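PDB 4EFI: 3-oxoacyl-(Acyl-carrier protein) synthase from Burkholderia xenovorans, which probably acts as a 3-oxoacyl-[acyl-carrier-protein] synthase, joining an acyl group to a malonyl unit on acyl carrier protein. Local coordinates for residues A[17-22]-A[339-344]; A[64-69]-A[91-96]; A[132-137]-A[152-157]; A[176-181]-A[302-307]. All blocks are in the same frame, centred on the assembly; numbering follows the deposited sequence.

Contact 1. Residues A[17-22]-A[339-344]; sequences ARIAGV and AALAVG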
loop_
_atom_site.group_PDB
_atom_site.type_symbol
_atom_site.label_atom_id
_atom_site.label_comp_id
_atom_site.label_asym_id
_atom_site.label_seq_id
_atom_site.Cartn_x
_atom_site.Cartn_y
_atom_site.Cartn_z
ATOM N N ALA A 17 -15.575 -14.318 1.752
ATOM C CA ALA A 17 -15.028 -13.241 2.571
ATOM C C ALA A 17 -15.238 -11.908 1.892
ATOM O O ALA A 17 -15.230 -11.840 0.662
ATOM C CB ALA A 17 -13.535 -13.453 2.800
ATOM N N ARG A 18 -15.407 -10.850 2.675
ATOM C CA ARG A 18 -15.623 -9.518 2.133
ATOM C C ARG A 18 -14.890 -8.482 2.961
ATOM O O ARG A 18 -14.629 -8.676 4.159
ATOM C CB ARG A 18 -17.120 -9.169 2.108
ATOM C CG ARG A 18 -17.791 -9.153 3.471
ATOM C CD ARG A 18 -19.302 -8.884 3.401
ATOM N NE ARG A 18 -19.618 -7.476 3.165
ATOM C CZ ARG A 18 -19.647 -6.542 4.112
ATOM N NH1 ARG A 18 -19.936 -5.288 3.797
ATOM N NH2 ARG A 18 -19.379 -6.861 5.371
ATOM N N ILE A 19 -14.546 -7.377 2.317
ATOM C CA ILE A 19 -14.071 -6.212 3.020
ATOM C C ILE A 19 -15.258 -5.611 3.776
ATOM O O ILE A 19 -16.318 -5.342 3.193
ATOM C CB ILE A 19 -13.463 -5.177 2.064
ATOM C CG1 ILE A 19 -12.224 -5.761 1.393
ATOM C CG2 ILE A 19 -13.126 -3.903 2.816
ATOM C CD1 ILE A 19 -11.633 -4.887 0.292
ATOM N N ALA A 20 -15.075 -5.393 5.077
ATOM C CA ALA A 20 -16.121 -4.858 5.938
ATOM C C ALA A 20 -15.927 -3.381 6.304
ATOM O O ALA A 20 -16.870 -2.740 6.769
ATOM C CB ALA A 20 -16.193 -5.695 7.214
ATOM N N GLY A 21 -14.729 -2.838 6.128
ATOM C CA GLY A 21 -14.447 -1.451 6.482
ATOM C C GLY A 21 -12.984 -1.155 6.272
ATOM O O GLY A 21 -12.167 -2.097 6.276
ATOM N N VAL A 22 -12.640 0.116 6.085
ATOM C CA VAL A 22 -11.244 0.533 5.908
ATOM C C VAL A 22 -11.069 1.913 6.560
ATOM O O VAL A 22 -11.865 2.820 6.319
ATOM C CB VAL A 22 -10.855 0.687 4.419
ATOM C CG1 VAL A 22 -9.354 0.983 4.280
ATOM C CG2 VAL A 22 -11.237 -0.522 3.590
ATOM N N ALA A 339 -5.884 -7.338 -7.277
ATOM C CA ALA A 339 -7.135 -7.844 -6.718
ATOM C C ALA A 339 -8.264 -7.276 -7.551
ATOM O O ALA A 339 -8.238 -6.095 -7.918
ATOM C CB ALA A 339 -7.294 -7.420 -5.278
ATOM N N ALA A 340 -9.263 -8.085 -7.828
ATOM C CA ALA A 340 -10.451 -7.619 -8.513
ATOM C C ALA A 340 -11.627 -8.220 -7.794
ATOM O O ALA A 340 -11.745 -9.431 -7.699
ATOM C CB ALA A 340 -10.456 -8.061 -9.957
ATOM N N LEU A 341 -12.520 -7.364 -7.301
ATOM C CA LEU A 341 -13.637 -7.820 -6.498
ATOM C C LEU A 341 -14.653 -6.681 -6.308
ATOM O O LEU A 341 -14.347 -5.504 -6.518
ATOM C CB LEU A 341 -13.174 -8.354 -5.129
ATOM C CG LEU A 341 -12.788 -7.326 -4.070
ATOM C CD1 LEU A 341 -12.487 -8.022 -2.753
ATOM C CD2 LEU A 341 -11.609 -6.477 -4.479
ATOM N N ALA A 342 -15.859 -7.064 -5.901
ATOM C CA ALA A 342 -16.894 -6.132 -5.471
ATOM C C ALA A 342 -16.674 -5.741 -4.015
ATOM O O ALA A 342 -16.342 -6.577 -3.166
ATOM C CB ALA A 342 -18.262 -6.749 -5.657
ATOM N N VAL A 343 -16.863 -4.464 -3.714
ATOM C CA VAL A 343 -16.701 -3.934 -2.372
ATOM C C VAL A 343 -17.846 -2.986 -2.028
ATOM O O VAL A 343 -18.163 -2.092 -2.805
ATOM C CB VAL A 343 -15.396 -3.153 -2.250
ATOM C CG1 VAL A 343 -15.243 -2.600 -0.848
ATOM C CG2 VAL A 343 -14.172 -4.016 -2.649
ATOM N N GLY A 344 -18.484 -3.187 -0.879
ATOM C CA GLY A 344 -19.491 -2.266 -0.398
ATOM C C GLY A 344 -20.912 -2.698 -0.722
ATOM O O GLY A 344 -21.139 -3.752 -1.332
HETATM O O HOH W 1 -17.672 -5.450 0.820
HETATM O O HOH W 2 -15.322 -7.236 -0.456
#

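Contact 2. Residues A[64-69]-A[91-96]; sequences TSAGDL and LIFVSQ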
loop_
_atom_site.group_PDB
_atom_site.type_symbol
_atom_site.label_atom_id
_atom_site.label_comp_id
_atom_site.label_asym_id
_atom_site.label_seq_id
_atom_site.Cartn_x
_atom_site.Cartn_y
_atom_site.Cartn_z
ATOM N N THR A 64 6.304 8.471 16.309
ATOM C CA THR A 64 5.188 7.854 15.605
ATOM C C THR A 64 5.688 6.842 14.573
ATOM O O THR A 64 6.413 7.195 13.634
ATOM C CB THR A 64 4.358 8.906 14.856
ATOM O OG1 THR A 64 3.830 9.854 15.798
ATOM C CG2 THR A 64 3.209 8.311 14.101
ATOM N N SER A 65 5.271 5.606 14.733
ATOM C CA SER A 65 5.645 4.541 13.811
ATOM C C SER A 65 4.456 4.128 12.954
ATOM O O SER A 65 3.306 4.487 13.223
ATOM C CB SER A 65 6.147 3.321 14.586
ATOM O OG SER A 65 5.053 2.715 15.263
ATOM N N ALA A 66 4.736 3.272 11.972
ATOM C CA ALA A 66 3.693 2.660 11.156
ATOM C C ALA A 66 2.736 1.880 12.036
ATOM O O ALA A 66 1.522 1.946 11.851
ATOM C CB ALA A 66 4.318 1.758 10.099
ATOM N N GLY A 67 3.268 1.166 13.025
ATOM C CA GLY A 67 2.439 0.464 13.980
ATOM C C GLY A 67 1.484 1.401 14.708
ATOM O O GLY A 67 0.337 1.039 15.019
ATOM N N ASP A 68 1.976 2.569 15.098
ATOM C CA ASP A 68 1.118 3.528 15.808
ATOM C C ASP A 68 -0.019 4.012 14.897
ATOM O O ASP A 68 -1.164 4.171 15.336
ATOM C CB ASP A 68 1.911 4.759 16.265
ATOM C CG ASP A 68 2.958 4.474 17.326
ATOM O OD1 ASP A 68 2.721 3.590 18.199
ATOM O OD2 ASP A 68 4.006 5.154 17.284
ATOM N N LEU A 69 0.297 4.315 13.649
ATOM C CA LEU A 69 -0.694 4.786 12.696
ATOM C C LEU A 69 -1.737 3.726 12.463
ATOM O O LEU A 69 -2.944 4.013 12.440
ATOM C CB LEU A 69 -0.033 5.173 11.370
ATOM C CG LEU A 69 0.963 6.338 11.419
ATOM C CD1 LEU A 69 1.690 6.504 10.096
ATOM C CD2 LEU A 69 0.252 7.634 11.802
ATOM N N LEU A 91 -4.493 -10.901 12.927
ATOM C CA LEU A 91 -3.999 -9.585 12.566
ATOM C C LEU A 91 -2.715 -9.775 11.768
ATOM O O LEU A 91 -1.746 -10.391 12.237
ATOM C CB LEU A 91 -3.713 -8.728 13.803
ATOM C CG LEU A 91 -3.337 -7.280 13.457
ATOM C CD1 LEU A 91 -3.914 -6.257 14.412
ATOM C CD2 LEU A 91 -1.834 -7.121 13.327
ATOM N N ILE A 92 -2.723 -9.242 10.552
ATOM C CA ILE A 92 -1.556 -9.278 9.685
ATOM C C ILE A 92 -1.026 -7.868 9.535
ATOM O O ILE A 92 -1.783 -6.980 9.153
ATOM C CB ILE A 92 -1.949 -9.831 8.313
ATOM C CG1 ILE A 92 -2.607 -11.213 8.455
ATOM C CG2 ILE A 92 -0.715 -9.923 7.411
ATOM C CD1 ILE A 92 -3.114 -11.802 7.133
ATOM N N PHE A 93 0.245 -7.665 9.859
ATOM C CA PHE A 93 0.903 -6.354 9.753
ATOM C C PHE A 93 1.855 -6.368 8.573
ATOM O O PHE A 93 2.892 -7.060 8.592
ATOM C CB PHE A 93 1.653 -6.035 11.068
ATOM C CG PHE A 93 2.391 -4.700 11.062
ATOM C CD1 PHE A 93 1.711 -3.513 10.935
ATOM C CD2 PHE A 93 3.761 -4.645 11.211
ATOM C CE1 PHE A 93 2.393 -2.284 10.959
ATOM C CE2 PHE A 93 4.439 -3.435 11.224
ATOM C CZ PHE A 93 3.757 -2.266 11.121
ATOM N N VAL A 94 1.498 -5.642 7.528
ATOM C CA VAL A 94 2.305 -5.531 6.319
ATOM C C VAL A 94 2.968 -4.169 6.336
ATOM O O VAL A 94 2.271 -3.132 6.361
ATOM C CB VAL A 94 1.452 -5.672 5.060
ATOM C CG1 VAL A 94 2.328 -5.511 3.809
ATOM C CG2 VAL A 94 0.741 -7.018 5.079
ATOM N N SER A 95 4.298 -4.169 6.360
ATOM C CA SER A 95 5.057 -2.948 6.511
ATOM C C SER A 95 6.527 -3.217 6.258
ATOM O O SER A 95 6.998 -4.353 6.413
ATOM C CB SER A 95 4.913 -2.408 7.922
ATOM O OG SER A 95 5.592 -1.158 8.100
ATOM N N GLN A 96 7.254 -2.177 5.872
ATOM C CA GLN A 96 8.707 -2.218 5.775
ATOM C C GLN A 96 9.374 -1.449 6.924
ATOM O O GLN A 96 10.597 -1.370 6.959
ATOM C CB GLN A 96 9.127 -1.629 4.436
ATOM C CG GLN A 96 8.548 -2.406 3.276
ATOM C CD GLN A 96 8.726 -1.729 1.946
ATOM O OE1 GLN A 96 9.362 -2.272 1.056
ATOM N NE2 GLN A 96 8.137 -0.568 1.801
#

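Contact 3. Residues A[132-137]-A[152-157]; sequences PQALWL and LAVGDT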
loop_
_atom_site.group_PDB
_atom_site.type_symbol
_atom_site.label_atom_id
_atom_site.label_comp_id
_atom_site.label_asym_id
_atom_site.label_seq_id
_atom_site.Cartn_x
_atom_site.Cartn_y
_atom_site.Cartn_z
ATOM N N PRO A 132 -2.815 -5.904 -2.211
ATOM C CA PRO A 132 -3.603 -7.015 -2.769
ATOM C C PRO A 132 -3.210 -8.365 -2.184
ATOM O O PRO A 132 -4.025 -9.249 -2.029
ATOM C CB PRO A 132 -3.336 -6.927 -4.275
ATOM C CG PRO A 132 -2.972 -5.503 -4.480
ATOM C CD PRO A 132 -2.164 -5.127 -3.271
ATOM N N GLN A 133 -1.926 -8.536 -1.847
ATOM C CA GLN A 133 -1.470 -9.777 -1.205
ATOM C C GLN A 133 -2.056 -9.959 0.179
ATOM O O GLN A 133 -2.424 -11.077 0.552
ATOM C CB GLN A 133 0.064 -9.821 -1.139
ATOM C CG GLN A 133 0.735 -9.711 -2.506
ATOM C CD GLN A 133 2.184 -10.093 -2.481
ATOM O OE1 GLN A 133 3.045 -9.338 -2.972
ATOM N NE2 GLN A 133 2.469 -11.269 -1.978
ATOM N N ALA A 134 -2.126 -8.877 0.946
ATOM C CA ALA A 134 -2.761 -8.917 2.261
ATOM C C ALA A 134 -4.239 -9.284 2.166
ATOM O O ALA A 134 -4.749 -10.078 2.968
ATOM C CB ALA A 134 -2.609 -7.586 2.960
ATOM N N LEU A 135 -4.933 -8.691 1.194
ATOM C CA LEU A 135 -6.337 -9.030 0.971
ATOM C C LEU A 135 -6.487 -10.510 0.662
ATOM O O LEU A 135 -7.326 -11.196 1.236
ATOM C CB LEU A 135 -6.920 -8.209 -0.192
ATOM C CG LEU A 135 -7.189 -6.727 0.060
ATOM C CD1 LEU A 135 -7.691 -6.071 -1.218
ATOM C CD2 LEU A 135 -8.191 -6.515 1.145
ATOM N N TRP A 136 -5.671 -11.023 -0.253
ATOM C CA TRP A 136 -5.744 -12.425 -0.602
ATOM C C TRP A 136 -5.475 -13.317 0.618
ATOM O O TRP A 136 -6.236 -14.262 0.883
ATOM C CB TRP A 136 -4.777 -12.793 -1.743
ATOM C CG TRP A 136 -4.625 -14.257 -1.822
ATOM C CD1 TRP A 136 -5.540 -15.136 -2.269
ATOM C CD2 TRP A 136 -3.513 -15.020 -1.338
ATOM N NE1 TRP A 136 -5.083 -16.429 -2.089
ATOM C CE2 TRP A 136 -3.831 -16.374 -1.521
ATOM C CE3 TRP A 136 -2.273 -14.682 -0.775
ATOM C CZ2 TRP A 136 -2.940 -17.400 -1.169
ATOM C CZ3 TRP A 136 -1.405 -15.688 -0.413
ATOM C CH2 TRP A 136 -1.744 -17.033 -0.613
ATOM N N LEU A 137 -4.418 -13.015 1.372
ATOM C CA LEU A 137 -4.069 -13.884 2.482
ATOM C C LEU A 137 -5.181 -13.890 3.507
ATOM O O LEU A 137 -5.574 -14.946 4.022
ATOM C CB LEU A 137 -2.756 -13.462 3.121
ATOM C CG LEU A 137 -2.302 -14.417 4.219
ATOM C CD1 LEU A 137 -2.210 -15.864 3.727
ATOM C CD2 LEU A 137 -0.959 -13.942 4.723
ATOM N N LEU A 152 -6.227 -6.322 8.728
ATOM C CA LEU A 152 -5.032 -6.094 7.949
ATOM C C LEU A 152 -4.507 -4.718 8.270
ATOM O O LEU A 152 -5.123 -3.705 7.912
ATOM C CB LEU A 152 -5.305 -6.192 6.446
ATOM C CG LEU A 152 -6.034 -7.429 5.948
ATOM C CD1 LEU A 152 -6.340 -7.254 4.471
ATOM C CD2 LEU A 152 -5.238 -8.683 6.210
ATOM N N ALA A 153 -3.371 -4.687 8.953
ATOM C CA ALA A 153 -2.707 -3.450 9.339
ATOM C C ALA A 153 -1.610 -3.211 8.320
ATOM O O ALA A 153 -0.597 -3.918 8.303
ATOM C CB ALA A 153 -2.122 -3.604 10.736
ATOM N N VAL A 154 -1.814 -2.269 7.397
ATOM C CA VAL A 154 -0.930 -2.074 6.264
ATOM C C VAL A 154 -0.466 -0.618 6.315
ATOM O O VAL A 154 -1.281 0.311 6.211
ATOM C CB VAL A 154 -1.619 -2.404 4.934
ATOM C CG1 VAL A 154 -0.636 -2.190 3.761
ATOM C CG2 VAL A 154 -2.162 -3.830 4.979
ATOM N N GLY A 155 0.827 -0.404 6.540
ATOM C CA GLY A 155 1.292 0.956 6.770
ATOM C C GLY A 155 2.793 1.069 6.682
ATOM O O GLY A 155 3.521 0.076 6.725
ATOM N N ASP A 156 3.270 2.302 6.580
ATOM C CA ASP A 156 4.704 2.537 6.474
ATOM C C ASP A 156 5.007 3.966 6.874
ATOM O O ASP A 156 4.151 4.863 6.732
ATOM C CB ASP A 156 5.196 2.334 5.032
ATOM C CG ASP A 156 6.052 1.095 4.847
ATOM O OD1 ASP A 156 6.689 0.591 5.792
ATOM O OD2 ASP A 156 6.087 0.621 3.697
ATOM N N THR A 157 6.229 4.189 7.333
ATOM C CA THR A 157 6.755 5.546 7.486
ATOM C C THR A 157 8.067 5.612 6.690
ATOM O O THR A 157 9.155 5.695 7.245
ATOM C CB THR A 157 6.993 5.959 8.948
ATOM O OG1 THR A 157 7.937 5.075 9.551
ATOM C CG2 THR A 157 5.706 5.912 9.756
#

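Contact 4. Residues A[176-181]-A[302-307]; sequences AGTMTA and SCASIP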
loop_
_atom_site.group_PDB
_atom_site.type_symbol
_atom_site.label_atom_id
_atom_site.label_comp_id
_atom_site.label_asym_id
_atom_site.label_seq_id
_atom_site.Cartn_x
_atom_site.Cartn_y
_atom_site.Cartn_z
ATOM N N ALA A 176 1.706 6.926 5.916
ATOM C CA ALA A 176 0.338 6.595 6.290
ATOM C C ALA A 176 0.260 5.194 6.884
ATOM O O ALA A 176 1.091 4.344 6.587
ATOM C CB ALA A 176 -0.575 6.703 5.081
ATOM N N GLY A 177 -0.766 4.955 7.692
ATOM C CA GLY A 177 -1.062 3.632 8.208
ATOM C C GLY A 177 -2.542 3.351 8.031
ATOM O O GLY A 177 -3.351 4.271 8.082
ATOM N N THR A 178 -2.905 2.091 7.816
ATOM C CA THR A 178 -4.304 1.754 7.543
ATOM C C THR A 178 -4.675 0.456 8.220
ATOM O O THR A 178 -3.826 -0.388 8.535
ATOM C CB THR A 178 -4.568 1.620 6.033
ATOM O OG1 THR A 178 -3.981 0.415 5.521
ATOM C CG2 THR A 178 -4.035 2.815 5.267
ATOM N N MET A 179 -5.971 0.311 8.481
ATOM C CA MET A 179 -6.530 -0.941 8.955
ATOM C C MET A 179 -7.740 -1.293 8.105
ATOM O O MET A 179 -8.630 -0.465 7.945
ATOM C CB MET A 179 -6.900 -0.867 10.451
ATOM C CG MET A 179 -7.156 -2.247 11.063
ATOM S SD MET A 179 -5.613 -3.169 11.356
ATOM C CE MET A 179 -5.126 -2.487 12.926
ATOM N N THR A 180 -7.759 -2.521 7.597
ATOM C CA THR A 180 -8.853 -3.070 6.801
ATOM C C THR A 180 -9.441 -4.251 7.546
ATOM O O THR A 180 -8.699 -5.114 8.050
ATOM C CB THR A 180 -8.345 -3.556 5.420
ATOM O OG1 THR A 180 -7.825 -2.441 4.688
ATOM C CG2 THR A 180 -9.469 -4.203 4.590
ATOM N N ALA A 181 -10.767 -4.294 7.642
ATOM C CA ALA A 181 -11.488 -5.396 8.285
ATOM C C ALA A 181 -12.004 -6.319 7.210
ATOM O O ALA A 181 -12.605 -5.865 6.239
ATOM C CB ALA A 181 -12.678 -4.861 9.079
ATOM N N SER A 302 3.750 4.219 -0.081
ATOM C CA SER A 302 4.244 2.834 -0.065
ATOM C C SER A 302 3.089 1.866 0.143
ATOM O O SER A 302 2.118 1.886 -0.606
ATOM C CB SER A 302 5.260 2.682 1.066
ATOM O OG SER A 302 5.850 1.377 1.050
ATOM N N CYS A 303 3.212 0.822 0.944
ATOM C CA CYS A 303 2.147 -0.180 1.028
ATOM C C CYS A 303 0.773 0.372 1.424
ATOM O O CYS A 303 -0.235 -0.265 1.151
ATOM C CB CYS A 303 2.510 -1.322 1.988
ATOM S SG CYS A 303 2.858 -0.793 3.663
ATOM N N ALA A 304 0.740 1.534 2.071
ATOM C CA ALA A 304 -0.536 2.150 2.444
ATOM C C ALA A 304 -1.273 2.802 1.283
ATOM O O ALA A 304 -2.421 3.233 1.454
ATOM C CB ALA A 304 -0.328 3.173 3.525
ATOM N N SER A 305 -0.642 2.898 0.119
ATOM C CA SER A 305 -1.154 3.797 -0.899
ATOM C C SER A 305 -2.546 3.394 -1.403
ATOM O O SER A 305 -3.391 4.258 -1.608
ATOM C CB SER A 305 -0.156 3.923 -2.044
ATOM O OG SER A 305 -0.095 2.708 -2.764
ATOM N N ILE A 306 -2.797 2.110 -1.630
ATOM C CA ILE A 306 -4.111 1.702 -2.119
ATOM C C ILE A 306 -5.231 1.878 -1.081
ATOM O O ILE A 306 -6.258 2.474 -1.372
ATOM C CB ILE A 306 -4.071 0.274 -2.724
ATOM C CG1 ILE A 306 -3.227 0.281 -4.002
ATOM C CG2 ILE A 306 -5.487 -0.213 -2.989
ATOM C CD1 ILE A 306 -2.932 -1.098 -4.573
ATOM N N PRO A 307 -5.056 1.370 0.154
ATOM C CA PRO A 307 -6.135 1.611 1.123
ATOM C C PRO A 307 -6.346 3.107 1.422
ATOM O O PRO A 307 -7.480 3.540 1.631
ATOM C CB PRO A 307 -5.699 0.817 2.368
ATOM C CG PRO A 307 -4.241 0.552 2.186
ATOM C CD PRO A 307 -4.049 0.445 0.679
#

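Contact 1. Residues A[17-22]-A[339-344]
I19 and V343 meet where the two sheets of the thiolase fold approach each other: I19 lies on strand 17-26 of the six-stranded sheet, V343 at the end of strand 335-343 of the five-stranded one. The tight side is entirely apolar. I19 sends its long branch across, with CG1 anti to its own carbonyl carbon (chi1 -64°) and the chain then extended, and CD1 comes to 4.0 Å from CG2 of V343. L341 is a looser neighbour, its CD1 standing 4.5 Å from I19 CD1. Branched aliphatic residues suit this place because their methyls can meet across the sheets and bring no polar group of their own; L135 of the interlayer helix 130-143 also packs on I19.

The other side is different in kind. There the backbones lie too far apart to pair directly, the nearest CA atoms, of I19 and V343, being 6.4 Å apart, and two waters bridge them. One accepts from I19 N and donates to A342 O, so a strand amide and a carbonyl of the opposing sheet are satisfied together. Partly exposed G344 ends the segment with a positive phi of 97°, a conformation easy for a residue without a side chain. The second water donates to I19 O at 2.7 Å and accepts from G344 N at 2.9 Å.

Contact 2. Residues A[64-69]-A[91-96]
A capping box starts helix 66-81, and the first turn it fixes rests through A66 and G67 on F93 of strand 90-94 and on S95, two residues on. This is an outer helix layer of the thiolase fold. S65 is the N-cap: its OG accepts from D68 N at 3.1 Å, while S65 N returns a bond to D68 OD2 at 2.9 Å, nearly straight at 163° but arriving from above the carboxylate plane. Serine and aspartate suit these positions because each offers an oxygen acceptor to a backbone N-H that no preceding turn can serve.

Across the contact, small residues of the helix meet the F93 ring and the S95 hydroxyl. F93 holds CG anti to its backbone N (chi1 179°), which carries the ring out from the strand to the helix. A66 CB sits at the ring's edge, near its plane, 4.2 Å from CZ. G67 N lies 4.0 Å from the same CZ, and with no side chain on this residue the backbone itself meets the ring. A66 CB also touches S95 OG, at 3.8 Å, yet that hydroxyl's polar partners lie elsewhere, G155 O of strand 149-156 among them.

This implies that van der Waals contact seats the helix, the box serves S65 N and D68 N, and the helix N-terminus and a salt bridge from OD1 to R71 probably steady the D68 charge.

Contact 3. Residues A[132-137]-A[152-157]
Helix 130-143, one of the central helices between the two sheets of the thiolase fold, lies on strand 149-156 through A134, which meets L152 and V154, and L135, which meets L152. L152 does most of the touching. With CG anti to its carbonyl carbon (chi1 -51°) and the chain extended beyond, its fork reaches up to the helix backbone and straddles the A134 carbonyl: CD1 and CD2 are each 3.6 Å from A134 O. Among side chains, CD1 also meets A134 CB at 4.0 Å and L135 CD2 at 3.9 Å.

Alanine is apt at 134, since a single methyl lets the leucine come this close to the helix surface. The short helix and strand segments run almost exactly antiparallel, at 172° with their axes 9.6 Å apart, as expected in a beta-alpha-beta crossover, here strand 120-124, helix 130-143 and strand 149-156, with strand 90-94 lying between the two strands in the sheet. V94 of that intervening strand also touches A134. L135 departs from the helix pointing away from the strand, but its end bends back, and its side chain crosses that of L152 at about a right angle; F193 of the other sheet packs on it as well. Farther along the strand, V154 uses a beta-branched side chain, well suited to an extended backbone, to place CG2 4.3 Å from A134 CB.

Contact 4. Residues A[176-181]-A[302-307]
The pyrrolidine ring of P307 presents its CB and CG to T178: T178 OG1 is 3.3 Å from P307 CG, and T178 CG2 is 3.8 Å from the same atom. The two side chains cross at about a right angle. T178 keeps OG1 between its backbone N and carbonyl carbon (chi1 73°), and there the hydroxyl gives its hydrogen bond to V154 O on the adjacent strand, so it can meet the proline as a van der Waals neighbour with its polar need already met.

Here strand 176-184 of the N-terminal half's sheet carries the start of helix 305-313, which belongs, like helix 130-143, to the central layer of the thiolase fold. Proline fits early in that helix, where an amide hydrogen can be spared. Three residues before P307, A304 in a short 3-10 segment presses its methyl on the strand: CB is 3.9 Å from A176 CB and 3.6 Å from A176 O. Both alanines are small enough to bring the backbones close, their CA atoms 5.9 Å apart. S302 O accepts from S305 N at 3.0 Å, closing the turn, and S305 OG bonds to H270 ND1.

In the fold
Contacts 2, 3 and 4 cluster together in the interior, their centres 7 to 9 Å apart, and contact 1 lies farther out, 13 to 21 Å from them, centre to centre. All four reach the six-stranded sheet: strands 90-94, 149-156, 176-184 and 17-26 are successive neighbours in it. Contact 2 attaches a helix to its outer face, whereas contacts 3 and 4 place helices 130-143 and 305-313 between the sheets. Along the chain contacts 2, 3 and 4 follow in series, all enclosed by the 316 residues that separate the segments of contact 1. Residues 302-307 and 339-344 come from the C-terminal part, so contacts 1 and 4 join the two halves of the thiolase fold.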